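Local atomic coordinates of lipase (Penicillium expansum, PDB entry 3G7N), a protein that hydrolyses triacylglycerols and other acylglycerol lipids, releasing free fatty acids, as a secreted alkaline lipase. Residues D74-L79 and I95-H100; V129-G134 and P239-S244; N160-G165 and D188-M193; R182-L187 and G205-S210. One frame throughout, in Å; residues are numbered along the deposited sequence.

Interaction 1 of 4, residues D74-L79 and I95-H100; sequences DIDIAL and IMRGVH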
loop_
_atom_site.group_PDB
_atom_site.type_symbol
_atom_site.label_atom_id
_atom_site.label_comp_id
_atom_site.label_asym_id
_atom_site.label_seq_id
_atom_site.Cartn_x
_atom_site.Cartn_y
_atom_site.Cartn_z
ATOM N N ASP A 74 9.343 17.327 -3.554
ATOM C CA ASP A 74 8.326 18.072 -2.816
ATOM C C ASP A 74 7.966 17.417 -1.480
ATOM O O ASP A 74 7.700 18.111 -0.493
ATOM C CB ASP A 74 7.068 18.257 -3.666
ATOM C CG ASP A 74 7.182 19.424 -4.632
ATOM O OD1 ASP A 74 6.376 19.486 -5.582
ATOM O OD2 ASP A 74 8.066 20.287 -4.432
ATOM N N ILE A 75 7.917 16.086 -1.464
ATOM C CA ILE A 75 7.447 15.347 -0.295
ATOM C C ILE A 75 8.374 15.503 0.907
ATOM O O ILE A 75 9.604 15.501 0.784
ATOM C CB ILE A 75 7.261 13.864 -0.597
ATOM C CG1 ILE A 75 6.504 13.176 0.540
ATOM C CG2 ILE A 75 8.581 13.196 -0.834
ATOM C CD1 ILE A 75 5.798 11.926 0.103
ATOM N N ASP A 76 7.770 15.664 2.073
ATOM C CA ASP A 76 8.515 16.013 3.263
ATOM C C ASP A 76 9.201 14.774 3.846
ATOM O O ASP A 76 8.538 13.865 4.334
ATOM C CB ASP A 76 7.548 16.634 4.269
ATOM C CG ASP A 76 8.252 17.314 5.421
ATOM O OD1 ASP A 76 9.424 16.992 5.672
ATOM O OD2 ASP A 76 7.529 17.953 6.223
ATOM N N ILE A 77 10.528 14.716 3.772
ATOM C CA ILE A 77 11.233 13.555 4.270
ATOM C C ILE A 77 11.874 13.730 5.636
ATOM O O ILE A 77 12.565 12.837 6.093
ATOM C CB ILE A 77 12.250 12.966 3.277
ATOM C CG1 ILE A 77 13.386 13.946 3.016
ATOM C CG2 ILE A 77 11.575 12.562 1.981
ATOM C CD1 ILE A 77 14.509 13.345 2.169
ATOM N N ALA A 78 11.434 14.746 6.367
ATOM C CA ALA A 78 11.806 14.853 7.776
ATOM C C ALA A 78 11.234 13.681 8.568
ATOM O O ALA A 78 10.026 13.425 8.525
ATOM C CB ALA A 78 11.325 16.171 8.346
ATOM N N LEU A 79 12.081 12.996 9.325
ATOM C CA LEU A 79 11.613 11.912 10.189
ATOM C C LEU A 79 11.029 12.475 11.463
ATOM O O LEU A 79 11.670 13.293 12.146
ATOM C CB LEU A 79 12.753 10.950 10.506
ATOM C CG LEU A 79 13.233 10.053 9.365
ATOM C CD1 LEU A 79 14.410 9.187 9.798
ATOM C CD2 LEU A 79 12.088 9.167 8.837
ATOM N N ILE A 95 9.000 8.034 11.269
ATOM C CA ILE A 95 8.391 7.936 9.935
ATOM C C ILE A 95 8.469 9.315 9.303
ATOM O O ILE A 95 8.417 10.338 9.990
ATOM C CB ILE A 95 6.891 7.509 10.051
ATOM C CG1 ILE A 95 6.767 6.148 10.746
ATOM C CG2 ILE A 95 6.221 7.491 8.685
ATOM C CD1 ILE A 95 5.307 5.728 11.016
ATOM N N MET A 96 8.579 9.359 7.978
ATOM C CA MET A 96 8.642 10.637 7.324
ATOM C C MET A 96 7.330 11.409 7.456
ATOM O O MET A 96 6.235 10.838 7.322
ATOM C CB MET A 96 9.045 10.459 5.853
ATOM C CG MET A 96 8.108 9.586 5.023
ATOM S SD MET A 96 8.751 9.232 3.362
ATOM C CE MET A 96 8.307 10.742 2.532
ATOM N N ARG A 97 7.423 12.723 7.654
ATOM C CA ARG A 97 6.240 13.539 7.842
ATOM C C ARG A 97 5.348 13.491 6.605
ATOM O O ARG A 97 4.124 13.576 6.700
ATOM C CB ARG A 97 6.624 14.985 8.177
ATOM C CG ARG A 97 5.421 15.850 8.495
ATOM C CD ARG A 97 5.798 17.305 8.773
ATOM N NE ARG A 97 6.521 17.458 10.026
ATOM C CZ ARG A 97 7.769 17.908 10.113
ATOM N NH1 ARG A 97 8.452 18.207 9.013
ATOM N NH2 ARG A 97 8.333 18.074 11.301
ATOM N N GLY A 98 5.957 13.432 5.423
ATOM C CA GLY A 98 5.194 13.413 4.181
ATOM C C GLY A 98 4.270 12.228 3.989
ATOM O O GLY A 98 3.425 12.258 3.092
ATOM N N VAL A 99 4.417 11.190 4.810
ATOM C CA VAL A 99 3.457 10.081 4.833
ATOM C C VAL A 99 2.649 10.068 6.126
ATOM O O VAL A 99 1.443 9.842 6.095
ATOM C CB VAL A 99 4.156 8.730 4.596
ATOM C CG1 VAL A 99 3.155 7.573 4.661
ATOM C CG2 VAL A 99 4.854 8.751 3.247
ATOM N N HIS A 100 3.291 10.308 7.273
ATOM C CA HIS A 100 2.542 10.387 8.519
ATOM C C HIS A 100 1.469 11.455 8.498
ATOM O O HIS A 100 0.362 11.229 9.014
ATOM C CB HIS A 100 3.483 10.575 9.709
ATOM C CG HIS A 100 2.768 10.736 11.020
ATOM N ND1 HIS A 100 2.299 9.671 11.760
ATOM C CD2 HIS A 100 2.295 11.846 11.622
ATOM C CE1 HIS A 100 1.676 10.129 12.836
ATOM N NE2 HIS A 100 1.725 11.447 12.809
#
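The backbones of 75-79 and 95-98 run in nearly opposite directions, their touching parts 156° apart. L79 and M96 form an antiparallel, non-hydrogen-bonded beta pair. Beyond it the two segments stay joined by main-chain bonds. R97 N gives a hydrogen bond of 2.8 Å to A78 O. G98 N bonds to D76 O at 2.8 Å. M96 CA-H also points at A78 O. The close approach at G98 depends on its lack of a side chain, because a CB there would collide with I75 CG1 and D76 O.

M96 sits at the N-cap position of helix 97-120, and the contact joins the loop leading into strand 79-80 to the first turn of that helix. D76 carries two jobs. Its OD1 accepts from A78 N at 3.1 Å, which makes an Asx turn. Its OD2 uses the syn lone pair to meet R97 NH1 at 2.9 Å, a salt bridge with a nearly straight N-H...O angle of 169°. The carboxylate oxygen lies in the guanidinium plane, at its edge. With an alanine in place of D76, the R97 guanidinium would probably lose this anionic mate and the Asx turn its acceptor.

On the apolar side, the M96 chain bends at chi3 (-81°) and brings CE against I75 CG1, 3.6 Å away. The I75 and M96 side chains cross at about a right angle. I77 CG2 touches the same methyl at 3.8 Å. I75 also rests on F162 and Y194.

Interaction 2 of 4, residues V129-G134 and P239-S244; sequences VGHSLG and PGHIAS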
loop_
_atom_site.group_PDB
_atom_site.type_symbol
_atom_site.label_atom_id
_atom_site.label_comp_id
_atom_site.label_asym_id
_atom_site.label_seq_id
_atom_site.Cartn_x
_atom_site.Cartn_y
_atom_site.Cartn_z
ATOM N N VAL A 129 -4.634 -1.553 0.384
ATOM C CA VAL A 129 -3.948 -1.557 -0.912
ATOM C C VAL A 129 -3.835 -0.138 -1.434
ATOM O O VAL A 129 -4.710 0.706 -1.183
ATOM C CB VAL A 129 -4.734 -2.442 -1.918
ATOM C CG1 VAL A 129 -6.161 -1.989 -2.058
ATOM C CG2 VAL A 129 -4.067 -2.494 -3.254
ATOM N N GLY A 130 -2.792 0.081 -2.235
ATOM C CA GLY A 130 -2.665 1.336 -2.949
ATOM C C GLY A 130 -1.367 1.382 -3.707
ATOM O O GLY A 130 -0.471 0.588 -3.480
ATOM N N HIS A 131 -1.279 2.355 -4.607
ATOM C CA HIS A 131 -0.132 2.496 -5.515
ATOM C C HIS A 131 0.599 3.835 -5.285
ATOM O O HIS A 131 -0.016 4.869 -5.057
ATOM C CB HIS A 131 -0.636 2.407 -6.955
ATOM C CG HIS A 131 0.390 2.789 -7.987
ATOM N ND1 HIS A 131 0.464 4.062 -8.507
ATOM C CD2 HIS A 131 1.273 2.039 -8.682
ATOM C CE1 HIS A 131 1.406 4.092 -9.437
ATOM N NE2 HIS A 131 1.906 2.883 -9.565
ATOM N N SER A 132 1.935 3.784 -5.385
ATOM C CA SER A 132 2.793 4.974 -5.310
ATOM C C SER A 132 2.671 5.603 -3.908
ATOM O O SER A 132 2.912 4.900 -2.921
ATOM C CB SER A 132 2.499 5.925 -6.472
ATOM O OG SER A 132 3.474 6.970 -6.486
ATOM N N LEU A 133 2.313 6.876 -3.790
ATOM C CA LEU A 133 2.030 7.429 -2.467
ATOM C C LEU A 133 0.940 6.619 -1.770
ATOM O O LEU A 133 0.960 6.474 -0.549
ATOM C CB LEU A 133 1.616 8.904 -2.562
ATOM C CG LEU A 133 1.168 9.566 -1.237
ATOM C CD1 LEU A 133 2.271 9.608 -0.181
ATOM C CD2 LEU A 133 0.589 10.976 -1.464
ATOM N N GLY A 134 -0.037 6.127 -2.541
ATOM C CA GLY A 134 -1.042 5.219 -1.994
ATOM C C GLY A 134 -0.450 3.944 -1.411
ATOM O O GLY A 134 -1.002 3.374 -0.459
ATOM N N PRO A 239 9.668 5.319 -16.256
ATOM C CA PRO A 239 8.479 4.950 -17.026
ATOM C C PRO A 239 7.644 3.816 -16.413
ATOM O O PRO A 239 6.419 3.812 -16.570
ATOM C CB PRO A 239 9.069 4.540 -18.381
ATOM C CG PRO A 239 10.250 5.476 -18.539
ATOM C CD PRO A 239 10.838 5.556 -17.132
ATOM N N GLY A 240 8.302 2.865 -15.762
ATOM C CA GLY A 240 7.572 1.743 -15.162
ATOM C C GLY A 240 6.711 2.124 -13.968
ATOM O O GLY A 240 5.921 1.308 -13.505
ATOM N N HIS A 241 6.847 3.342 -13.448
ATOM C CA HIS A 241 6.127 3.683 -12.232
ATOM C C HIS A 241 4.625 3.629 -12.430
ATOM O O HIS A 241 3.879 3.477 -11.454
ATOM C CB HIS A 241 6.540 5.054 -11.688
ATOM C CG HIS A 241 5.978 5.349 -10.332
ATOM N ND1 HIS A 241 6.133 4.490 -9.260
ATOM C CD2 HIS A 241 5.211 6.369 -9.880
ATOM C CE1 HIS A 241 5.522 5.000 -8.201
ATOM N NE2 HIS A 241 4.967 6.145 -8.540
ATOM N N ILE A 242 4.148 3.928 -13.634
ATOM C CA ILE A 242 2.713 4.055 -13.897
ATOM C C ILE A 242 1.988 2.700 -13.932
ATOM O O ILE A 242 0.749 2.652 -13.996
ATOM C CB ILE A 242 2.457 4.836 -15.235
ATOM C CG1 ILE A 242 1.030 5.379 -15.312
ATOM C CG2 ILE A 242 2.758 3.978 -16.444
ATOM C CD1 ILE A 242 0.910 6.612 -16.176
ATOM N N ALA A 243 2.738 1.607 -13.953
ATOM C CA ALA A 243 2.113 0.289 -14.097
ATOM C C ALA A 243 2.493 -0.609 -12.938
ATOM O O ALA A 243 3.578 -0.507 -12.374
ATOM C CB ALA A 243 2.518 -0.358 -15.433
ATOM N N SER A 244 1.612 -1.562 -12.651
ATOM C CA SER A 244 1.927 -2.608 -11.680
ATOM C C SER A 244 1.179 -3.884 -12.042
ATOM O O SER A 244 -0.004 -3.842 -12.341
ATOM C CB SER A 244 1.495 -2.159 -10.283
ATOM O OG SER A 244 2.224 -2.877 -9.297
#
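S132 and H241 meet here as nucleophile and charge-relay histidine of the catalytic triad of an alpha/beta-hydrolase. G130, S132 and G134 fit the GxSxG nucleophile elbow, the tight turn between strand 125-131 and helix 133-148. S132 has the strained backbone expected there, with a positive phi of 64°.

Two side-chain hydrogen bonds join the segments. S132 OG lies 2.7 Å from H241 NE2, in the plane of the imidazole and at its edge. The H241 ring reaches the serine because its CG stands anti to the backbone N (chi1 -171°). The other nitrogen, H241 ND1, bonds to D188 OD2 and completes the triad. The second bond runs from H131 NE2 to H241 O, 2.8 Å long. It is nearly in line with the carbonyl but bent at the hydrogen. That oxygen lies in the plane of the H131 ring. H131 ND1 is held by Y22 OH, so both ring nitrogens have partners.

The two histidine rings also pack against each other. Their planes are 31° apart, and H131 CE1 sits over one face of the H241 ring, toward its rim. A leucine in place of H131 would probably leave H241 O without this donor and the catalytic loop less firmly placed.

Contact with the start of strand 243-244 is lighter: H131 CD2 approaches S244 CB at 4.5 Å, while S244 OG bonds to N160 OD1.

Interaction 3 of 4, residues N160-G165 and D188-M193; sequences NAFPIG and DGVPNM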
loop_
_atom_site.group_PDB
_atom_site.type_symbol
_atom_site.label_atom_id
_atom_site.label_comp_id
_atom_site.label_asym_id
_atom_site.label_seq_id
_atom_site.Cartn_x
_atom_site.Cartn_y
_atom_site.Cartn_z
ATOM N N ASN A 160 4.479 -0.323 -5.833
ATOM C CA ASN A 160 5.387 0.699 -6.364
ATOM C C ASN A 160 5.711 1.775 -5.318
ATOM O O ASN A 160 5.757 2.966 -5.635
ATOM C CB ASN A 160 4.839 1.347 -7.663
ATOM C CG ASN A 160 4.574 0.328 -8.776
ATOM O OD1 ASN A 160 4.213 -0.824 -8.505
ATOM N ND2 ASN A 160 4.698 0.748 -10.027
ATOM N N ALA A 161 5.972 1.345 -4.084
ATOM C CA ALA A 161 6.101 2.250 -2.942
ATOM C C ALA A 161 7.533 2.547 -2.570
ATOM O O ALA A 161 8.387 1.672 -2.578
ATOM C CB ALA A 161 5.375 1.696 -1.735
ATOM N N PHE A 162 7.766 3.785 -2.145
ATOM C CA PHE A 162 9.010 4.162 -1.489
ATOM C C PHE A 162 8.956 3.798 0.003
ATOM O O PHE A 162 7.873 3.673 0.573
ATOM C CB PHE A 162 9.277 5.663 -1.686
ATOM C CG PHE A 162 8.125 6.548 -1.316
ATOM C CD1 PHE A 162 8.010 7.047 -0.024
ATOM C CD2 PHE A 162 7.171 6.911 -2.247
ATOM C CE1 PHE A 162 6.985 7.925 0.310
ATOM C CE2 PHE A 162 6.130 7.772 -1.908
ATOM C CZ PHE A 162 6.077 8.331 -0.641
ATOM N N PRO A 163 10.124 3.592 0.643
ATOM C CA PRO A 163 10.149 3.299 2.074
ATOM C C PRO A 163 9.905 4.578 2.871
ATOM O O PRO A 163 10.100 5.674 2.338
ATOM C CB PRO A 163 11.575 2.791 2.299
ATOM C CG PRO A 163 12.394 3.630 1.295
ATOM C CD PRO A 163 11.479 3.733 0.072
ATOM N N ILE A 164 9.388 4.452 4.099
ATOM C CA ILE A 164 8.867 5.630 4.786
ATOM C C ILE A 164 9.446 5.918 6.158
ATOM O O ILE A 164 8.984 6.838 6.828
ATOM C CB ILE A 164 7.324 5.638 4.893
ATOM C CG1 ILE A 164 6.806 4.528 5.811
ATOM C CG2 ILE A 164 6.690 5.448 3.500
ATOM C CD1 ILE A 164 5.340 4.735 6.226
ATOM N N GLY A 165 10.391 5.108 6.612
ATOM C CA GLY A 165 10.895 5.333 7.973
ATOM C C GLY A 165 12.233 4.698 8.208
ATOM O O GLY A 165 12.848 4.101 7.315
ATOM N N ASP A 188 10.922 0.903 -12.766
ATOM C CA ASP A 188 10.405 1.855 -11.796
ATOM C C ASP A 188 11.421 2.060 -10.677
ATOM O O ASP A 188 11.743 1.132 -9.928
ATOM C CB ASP A 188 9.074 1.380 -11.208
ATOM C CG ASP A 188 8.513 2.354 -10.189
ATOM O OD1 ASP A 188 9.005 3.506 -10.110
ATOM O OD2 ASP A 188 7.494 2.004 -9.535
ATOM N N GLY A 189 11.872 3.294 -10.519
ATOM C CA GLY A 189 12.839 3.626 -9.476
ATOM C C GLY A 189 12.253 4.089 -8.156
ATOM O O GLY A 189 13.012 4.410 -7.244
ATOM N N VAL A 190 10.929 4.208 -8.028
ATOM C CA VAL A 190 10.370 4.768 -6.795
ATOM C C VAL A 190 10.689 3.943 -5.536
ATOM O O VAL A 190 11.066 4.519 -4.515
ATOM C CB VAL A 190 8.870 5.050 -6.967
ATOM C CG1 VAL A 190 8.248 5.442 -5.610
ATOM C CG2 VAL A 190 8.684 6.206 -7.960
ATOM N N PRO A 191 10.725 2.604 -5.637
ATOM C CA PRO A 191 11.103 1.840 -4.441
ATOM C C PRO A 191 12.547 2.011 -4.033
ATOM O O PRO A 191 12.919 1.586 -2.929
ATOM C CB PRO A 191 10.830 0.389 -4.847
ATOM C CG PRO A 191 9.718 0.506 -5.851
ATOM C CD PRO A 191 10.074 1.748 -6.654
ATOM N N ASN A 192 13.355 2.646 -4.886
ATOM C CA ASN A 192 14.789 2.862 -4.597
ATOM C C ASN A 192 15.044 4.232 -3.996
ATOM O O ASN A 192 16.183 4.562 -3.650
ATOM C CB ASN A 192 15.596 2.689 -5.890
ATOM C CG ASN A 192 15.513 1.277 -6.411
ATOM O OD1 ASN A 192 15.394 0.323 -5.624
ATOM N ND2 ASN A 192 15.555 1.111 -7.723
ATOM N N MET A 193 14.010 5.047 -3.872
ATOM C CA MET A 193 14.181 6.334 -3.217
ATOM C C MET A 193 14.551 6.136 -1.762
ATOM O O MET A 193 14.069 5.196 -1.117
ATOM C CB MET A 193 12.917 7.160 -3.318
ATOM C CG MET A 193 12.646 7.599 -4.740
ATOM S SD MET A 193 11.039 8.384 -5.007
ATOM C CE MET A 193 11.346 9.972 -4.235
#
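The F162 ring meets V190 at its edge. V190 CG1 lies near the ring plane, 3.8 Å from F162 CD2, and the two side chains cross at a slant. The other flat groups are the N160 amide and the D188 carboxylate, whose planes are 46° apart. D188 OD2 stands 3.1 Å from N160 ND2 and also near N160 CB. Clear hydrogen-bond partners of these groups lie outside both segments. N160 ND2 bonds to A243 O, while D188 OD2 bonds to H241 ND1.

D188 is the acid of the charge relay, and this contact packs the loop that carries it against 160-163. Its other oxygen, OD1, accepts from V190 N at 2.9 Å and closes an Asx turn. That donor comes from above the carboxylate plane, 58° out of it. With each oxygen bonded to a different donor, the carboxylate is probably restrained from turning.

The nearest CA atoms are those of F162 and P191, 4.3 Å apart. P191 CA-H points at A161 O at 3.3 Å. P163 CD rests on M193 O, 3.2 Å away, and F162 CB touches M193 CB. V190 CG1 is anti to its backbone N (chi1 172°), which turns this methyl to N160 O as well as to F162. N160 O and F162 N are buried here with no partner in the model.

The contact joins the loop after strand 154-159 to the one after strand 179-185. F162 also packs on L133 and A136 of helix 133-148 and on M96 of strand 95-96, while P191 leans on N184 of strand 179-185.

Interaction 4 of 4, residues R182-L187 and G205-S210; sequences RGNNVL and GTEYYS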
loop_
_atom_site.group_PDB
_atom_site.type_symbol
_atom_site.label_atom_id
_atom_site.label_comp_id
_atom_site.label_asym_id
_atom_site.label_seq_id
_atom_site.Cartn_x
_atom_site.Cartn_y
_atom_site.Cartn_z
ATOM N N ARG A 182 5.008 -5.881 -0.779
ATOM C CA ARG A 182 5.406 -4.749 -1.644
ATOM C C ARG A 182 5.484 -5.237 -3.069
ATOM O O ARG A 182 6.424 -5.960 -3.419
ATOM C CB ARG A 182 6.759 -4.195 -1.193
ATOM C CG ARG A 182 6.690 -3.579 0.169
ATOM C CD ARG A 182 7.965 -2.819 0.511
ATOM N NE ARG A 182 9.102 -3.723 0.658
ATOM C CZ ARG A 182 10.168 -3.751 -0.148
ATOM N NH1 ARG A 182 10.204 -3.064 -1.298
ATOM N NH2 ARG A 182 11.197 -4.525 0.177
ATOM N N GLY A 183 4.493 -4.901 -3.884
ATOM C CA GLY A 183 4.462 -5.384 -5.263
ATOM C C GLY A 183 5.003 -4.326 -6.203
ATOM O O GLY A 183 4.405 -3.249 -6.328
ATOM N N ASN A 184 6.133 -4.630 -6.859
ATOM C CA ASN A 184 6.865 -3.639 -7.658
ATOM C C ASN A 184 6.990 -4.017 -9.124
ATOM O O ASN A 184 6.718 -5.166 -9.526
ATOM C CB ASN A 184 8.231 -3.385 -7.020
ATOM C CG ASN A 184 8.099 -2.658 -5.721
ATOM O OD1 ASN A 184 7.123 -1.923 -5.521
ATOM N ND2 ASN A 184 9.045 -2.851 -4.813
ATOM N N ASN A 185 7.333 -3.020 -9.928
ATOM C CA ASN A 185 7.337 -3.165 -11.373
ATOM C C ASN A 185 8.712 -2.869 -11.973
ATOM O O ASN A 185 9.463 -2.007 -11.485
ATOM C CB ASN A 185 6.290 -2.234 -11.978
ATOM C CG ASN A 185 5.941 -2.601 -13.408
ATOM O OD1 ASN A 185 5.599 -3.750 -13.676
ATOM N ND2 ASN A 185 5.925 -1.615 -14.305
ATOM N N VAL A 186 8.976 -3.510 -13.109
ATOM C CA VAL A 186 10.152 -3.199 -13.899
ATOM C C VAL A 186 10.185 -1.737 -14.289
ATOM O O VAL A 186 9.163 -1.070 -14.390
ATOM C CB VAL A 186 10.237 -4.060 -15.162
ATOM C CG1 VAL A 186 10.513 -5.516 -14.801
ATOM C CG2 VAL A 186 9.008 -3.883 -16.034
ATOM N N LEU A 187 11.409 -1.211 -14.421
ATOM C CA LEU A 187 11.611 0.131 -14.954
ATOM C C LEU A 187 11.063 1.221 -14.052
ATOM O O LEU A 187 10.783 2.325 -14.507
ATOM C CB LEU A 187 11.055 0.269 -16.383
ATOM C CG LEU A 187 11.824 -0.500 -17.458
ATOM C CD1 LEU A 187 11.022 -0.505 -18.747
ATOM C CD2 LEU A 187 13.205 0.127 -17.668
ATOM N N GLY A 205 8.360 -6.093 4.807
ATOM C CA GLY A 205 7.380 -6.887 4.088
ATOM C C GLY A 205 8.038 -7.900 3.179
ATOM O O GLY A 205 9.233 -8.212 3.324
ATOM N N THR A 206 7.260 -8.448 2.268
ATOM C CA THR A 206 7.771 -9.349 1.239
ATOM C C THR A 206 7.622 -8.654 -0.111
ATOM O O THR A 206 6.529 -8.223 -0.469
ATOM C CB THR A 206 6.968 -10.664 1.204
ATOM O OG1 THR A 206 7.069 -11.307 2.482
ATOM C CG2 THR A 206 7.486 -11.596 0.128
ATOM N N GLU A 207 8.732 -8.496 -0.823
ATOM C CA GLU A 207 8.683 -7.856 -2.122
ATOM C C GLU A 207 8.376 -8.868 -3.197
ATOM O O GLU A 207 8.927 -9.973 -3.186
ATOM C CB GLU A 207 10.001 -7.129 -2.442
ATOM C CG GLU A 207 9.899 -6.273 -3.723
ATOM C CD GLU A 207 11.174 -5.542 -4.134
ATOM O OE1 GLU A 207 12.219 -5.680 -3.466
ATOM O OE2 GLU A 207 11.112 -4.842 -5.161
ATOM N N TYR A 208 7.495 -8.503 -4.117
ATOM C CA TYR A 208 7.245 -9.260 -5.336
ATOM C C TYR A 208 7.521 -8.331 -6.506
ATOM O O TYR A 208 7.471 -7.107 -6.356
ATOM C CB TYR A 208 5.782 -9.713 -5.418
ATOM C CG TYR A 208 5.376 -10.717 -4.354
ATOM C CD1 TYR A 208 5.491 -12.088 -4.587
ATOM C CD2 TYR A 208 4.994 -10.298 -3.081
ATOM C CE1 TYR A 208 5.224 -13.018 -3.581
ATOM C CE2 TYR A 208 4.650 -11.215 -2.086
ATOM C CZ TYR A 208 4.840 -12.572 -2.327
ATOM O OH TYR A 208 4.556 -13.488 -1.331
ATOM N N TYR A 209 7.817 -8.898 -7.673
ATOM C CA TYR A 209 8.309 -8.100 -8.781
ATOM C C TYR A 209 7.866 -8.754 -10.079
ATOM O O TYR A 209 7.818 -9.986 -10.167
ATOM C CB TYR A 209 9.837 -8.021 -8.693
ATOM C CG TYR A 209 10.472 -6.954 -9.551
ATOM C CD1 TYR A 209 10.493 -5.623 -9.149
ATOM C CD2 TYR A 209 11.201 -7.304 -10.670
ATOM C CE1 TYR A 209 11.122 -4.661 -9.889
ATOM C CE2 TYR A 209 11.953 -6.344 -11.364
ATOM C CZ TYR A 209 11.885 -5.018 -10.956
ATOM O OH TYR A 209 12.611 -4.052 -11.628
ATOM N N SER A 210 7.492 -7.966 -11.073
ATOM C CA SER A 210 7.133 -8.546 -12.362
ATOM C C SER A 210 7.416 -7.562 -13.467
ATOM O O SER A 210 7.638 -6.367 -13.212
ATOM C CB SER A 210 5.657 -8.996 -12.404
ATOM O OG SER A 210 4.799 -7.947 -12.835
HETATM O O HOH W 1 13.042 -2.677 -2.512
HETATM O O HOH W 2 4.712 -5.450 -11.656
#
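The R182 guanidinium has E207 CB over one face, 3.9 Å from R182 NH2 and offset toward the rim. The charges meet loosely: R182 NH1 and E207 OE1 form a long salt bridge of 4.0 Å, and a water that accepts from R182 NH1 lies near E207 OE1. R182 NH2 bonds to Q223 OE1. On the same face, N184 ND2 donates to E207 OE2 at 2.9 Å. This straight bond (168° at the hydrogen) comes from above the carboxylate plane. S229 OG holds E207 OE2 too.

Y209 CG is anti to the backbone N (chi1 -165°), which lays the ring along the end of the other strand. Its CD1 touches N184 CB, and V186 CG1 lies 3.8 Å from Y209 CE2. N232 ND2 bonds to the hydroxyl. A second water lies among N184 O, N185 OD1 and S210 OG; N185 ND2 also bonds to G240 O and S210 OG to G212 N.

The backbones pair as parallel strands from R182 with E207 to N185 with S210, starting with R182 N on T206 O (2.8 Å). In the central mixed sheet, strand 179-185 lies between 206-210 and 154-159, while 218-219 borders the far side of 206-210.

How the interactions relate
Interactions 2, 3 and 4 are buried and touch one another; interaction 1 is only partly buried and lies toward the surface. Interaction 4 is regular parallel pairing in the central sheet. Interactions 2 and 3 lie where strands of that sheet give way to loops, and there polar side chains do specific work: together they bring S132, H241 and D188 into one triad. Interaction 4 joins this region through G240, which bonds to both L187 and N185. Interaction 1 mixes an outer salt bridge with apolar packing. Its M96 N bonds to I164 O of interaction 3, while I75 packs on F162 there and on L133 of interaction 2.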